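Local structure of sugar isomerase (Sinorhizobium meliloti, 3QC0) at residues 32-37 and 60-65. The protein binds zinc and is probably a sugar isomerase with a xylose isomerase-like TIM barrel. Numbering follows the deposited sequence.
Sequences ITAIAP and KLTGLC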
ATOM      1  N   ILE A  32       1.794  20.315 -26.282  1.00 33.69           N
ATOM      2  CA  ILE A  32       2.190  18.995 -25.748  1.00 32.34           C
ATOM      3  C   ILE A  32       2.292  18.038 -26.932  1.00 32.06           C
ATOM      4  O   ILE A  32       1.322  17.882 -27.693  1.00 31.56           O
ATOM      5  CB  ILE A  32       1.227  18.495 -24.639  1.00 31.02           C
ATOM      6  CG1 ILE A  32       1.345  19.384 -23.394  1.00 30.46           C
ATOM      7  CG2 ILE A  32       1.520  17.032 -24.264  1.00 28.30           C
ATOM      8  CD1 ILE A  32       0.119  19.324 -22.504  1.00 29.86           C
ATOM      9  N   THR A  33       3.469  17.434 -27.111  1.00 30.61           N
ATOM     10  CA  THR A  33       3.677  16.484 -28.217  1.00 31.66           C
ATOM     11  C   THR A  33       3.962  15.040 -27.797  1.00 29.11           C
ATOM     12  O   THR A  33       4.511  14.242 -28.583  1.00 29.25           O
ATOM     13  CB  THR A  33       4.824  16.952 -29.145  1.00 32.11           C
ATOM     14  OG1 THR A  33       6.027  17.098 -28.383  1.00 33.96           O
ATOM     15  CG2 THR A  33       4.466  18.288 -29.847  1.00 35.50           C
ATOM     16  N   ALA A  34       3.621  14.704 -26.556  1.00 26.52           N
ATOM     17  CA  ALA A  34       3.795  13.346 -26.091  1.00 25.92           C
ATOM     18  C   ALA A  34       2.539  12.962 -25.320  1.00 23.55           C
ATOM     19  O   ALA A  34       2.000  13.765 -24.560  1.00 23.54           O
ATOM     20  CB  ALA A  34       5.016  13.264 -25.177  1.00 25.27           C
ATOM     21  N   ILE A  35       2.091  11.730 -25.536  1.00 22.27           N
ATOM     22  CA  ILE A  35       0.884  11.187 -24.948  1.00 22.51           C
ATOM     23  C   ILE A  35       1.158   9.752 -24.505  1.00 21.70           C
ATOM     24  O   ILE A  35       2.143   9.134 -24.913  1.00 20.62           O
ATOM     25  CB  ILE A  35      -0.334  11.234 -25.925  1.00 23.21           C
ATOM     26  CG1 ILE A  35      -0.064  10.446 -27.230  1.00 23.47           C
ATOM     27  CG2 ILE A  35      -0.676  12.698 -26.263  1.00 24.37           C
ATOM     28  CD1 ILE A  35      -1.330  10.036 -27.931  1.00 25.63           C
ATOM     29  N   ALA A  36       0.245   9.230 -23.699  1.00 20.60           N
ATOM     30  CA  ALA A  36       0.172   7.799 -23.424  1.00 19.20           C
ATOM     31  C   ALA A  36      -1.289   7.397 -23.488  1.00 19.87           C
ATOM     32  O   ALA A  36      -2.052   7.635 -22.549  1.00 18.50           O
ATOM     33  CB  ALA A  36       0.800   7.467 -22.056  1.00 19.17           C
ATOM     34  N   PRO A  37      -1.716   6.838 -24.635  1.00 17.83           N
ATOM     35  CA  PRO A  37      -3.074   6.381 -24.749  1.00 18.89           C
ATOM     36  C   PRO A  37      -3.275   4.985 -24.174  1.00 18.47           C
ATOM     37  O   PRO A  37      -2.306   4.260 -23.914  1.00 18.04           O
ATOM     38  CB  PRO A  37      -3.293   6.340 -26.250  1.00 18.89           C
ATOM     39  CG  PRO A  37      -1.960   5.858 -26.771  1.00 18.48           C
ATOM     40  CD  PRO A  37      -0.927   6.516 -25.839  1.00 18.88           C
ATOM     41  N   LYS A  60       5.241  11.649 -29.756  1.00 28.16           N
ATOM     42  CA  LYS A  60       5.906  10.614 -28.958  1.00 27.81           C
ATOM     43  C   LYS A  60       4.835   9.937 -28.113  1.00 25.56           C
ATOM     44  O   LYS A  60       3.913  10.597 -27.630  1.00 24.82           O
ATOM     45  CB  LYS A  60       6.986  11.232 -28.063  1.00 28.07           C
ATOM     46  CG  LYS A  60       7.404  10.335 -26.898  1.00 28.76           C
ATOM     47  CD  LYS A  60       8.513  10.959 -26.046  1.00 30.53           C
ATOM     48  CE  LYS A  60       9.876  10.932 -26.739  1.00 31.38           C
ATOM     49  NZ  LYS A  60      10.290   9.593 -27.225  1.00 29.76           N
ATOM     50  N   LEU A  61       4.929   8.623 -27.969  1.00 23.80           N
ATOM     51  CA  LEU A  61       4.139   7.895 -26.977  1.00 22.37           C
ATOM     52  C   LEU A  61       5.075   7.486 -25.846  1.00 21.73           C
ATOM     53  O   LEU A  61       6.012   6.712 -26.053  1.00 22.46           O
ATOM     54  CB  LEU A  61       3.469   6.664 -27.560  1.00 21.88           C
ATOM     55  CG  LEU A  61       2.031   6.881 -28.041  1.00 22.88           C
ATOM     56  CD1 LEU A  61       1.960   7.817 -29.244  1.00 26.01           C
ATOM     57  CD2 LEU A  61       1.345   5.537 -28.308  1.00 25.08           C
ATOM     58  N   THR A  62       4.856   8.044 -24.662  1.00 20.79           N
ATOM     59  CA  THR A  62       5.702   7.662 -23.517  1.00 20.23           C
ATOM     60  C   THR A  62       5.359   6.249 -23.029  1.00 19.82           C
ATOM     61  O   THR A  62       6.150   5.625 -22.307  1.00 20.10           O
ATOM     62  CB  THR A  62       5.594   8.700 -22.366  1.00 20.07           C
ATOM     63  OG1 THR A  62       4.216   8.999 -22.117  1.00 19.83           O
ATOM     64  CG2 THR A  62       6.374   9.977 -22.734  1.00 22.70           C
ATOM     65  N   GLY A  63       4.173   5.771 -23.399  1.00 18.93           N
ATOM     66  CA  GLY A  63       3.740   4.421 -23.118  1.00 18.17           C
ATOM     67  C   GLY A  63       2.466   4.094 -23.870  1.00 18.63           C
ATOM     68  O   GLY A  63       1.792   5.013 -24.375  1.00 19.19           O
ATOM     69  N   LEU A  64       2.147   2.805 -23.940  1.00 16.67           N
ATOM     70  CA  LEU A  64       0.793   2.339 -24.262  1.00 17.08           C
ATOM     71  C   LEU A  64       0.294   1.602 -23.013  1.00 15.51           C
ATOM     72  O   LEU A  64       0.986   0.721 -22.480  1.00 15.39           O
ATOM     73  CB  LEU A  64       0.786   1.395 -25.460  1.00 16.61           C
ATOM     74  CG  LEU A  64      -0.558   0.782 -25.848  1.00 16.71           C
ATOM     75  CD1 LEU A  64      -1.595   1.862 -26.283  1.00 16.50           C
ATOM     76  CD2 LEU A  64      -0.379  -0.286 -26.952  1.00 16.51           C
ATOM     77  N   CYS A  65      -0.901   1.970 -22.560  1.00 16.48           N
ATOM     78  CA  CYS A  65      -1.517   1.335 -21.401  1.00 15.87           C
ATOM     79  C   CYS A  65      -2.647   0.405 -21.820  1.00 15.93           C
ATOM     80  O   CYS A  65      -3.632   0.877 -22.430  1.00 17.61           O
ATOM     81  CB  CYS A  65      -2.088   2.373 -20.460  1.00 16.42           C
ATOM     82  SG  CYS A  65      -0.871   3.358 -19.616  1.00 22.86           S
TER
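Four backbone hydrogen bonds join residues 32-37 to 60-65, which carry the neighbouring parallel strands 34-36 and 60-68 of the TIM barrel. Lys60 N donates to Thr33 O at 2.9 Å, and Ile35 N donates to Lys60 O at 3.0 Å. Thr62 N reaches Ile35 O at 2.9 Å. The ladder breaks around Thr62 and Gly63, where Pro37 has no N-H to give and Gly63 O is buried without a partner. Ala36 CA and Pro37 CD both lie against that oxygen. Pairing resumes with a nearly straight bond from Cys65 N to Pro37 O, 3.0 Å.

On one face, Ala34 CB meets Lys60 CB; the lysine then bends away to a salt bridge with Asp98. Thr62 OG1 lies near Ala36 CB but is hydrogen-bonded to Glu246 and Ser8. On the other face, Ile35 and Leu61 run side by side. Ile35 CG1 sits between its backbone N and carbonyl carbon (chi1 59°), touching Leu61 CD1. Leu61 CD2 presses tightly on Pro37 CD at 3.5 Å. Leu64 CD1 reaches Pro37 CG.

Cys65 lies near the zinc ligands Glu248 and His204. Strand 7-10 pairs with the other edge of 34-36, through Ile9 to Ala34 and Ala36, and helix 20-29 covers Ile35 and Pro37.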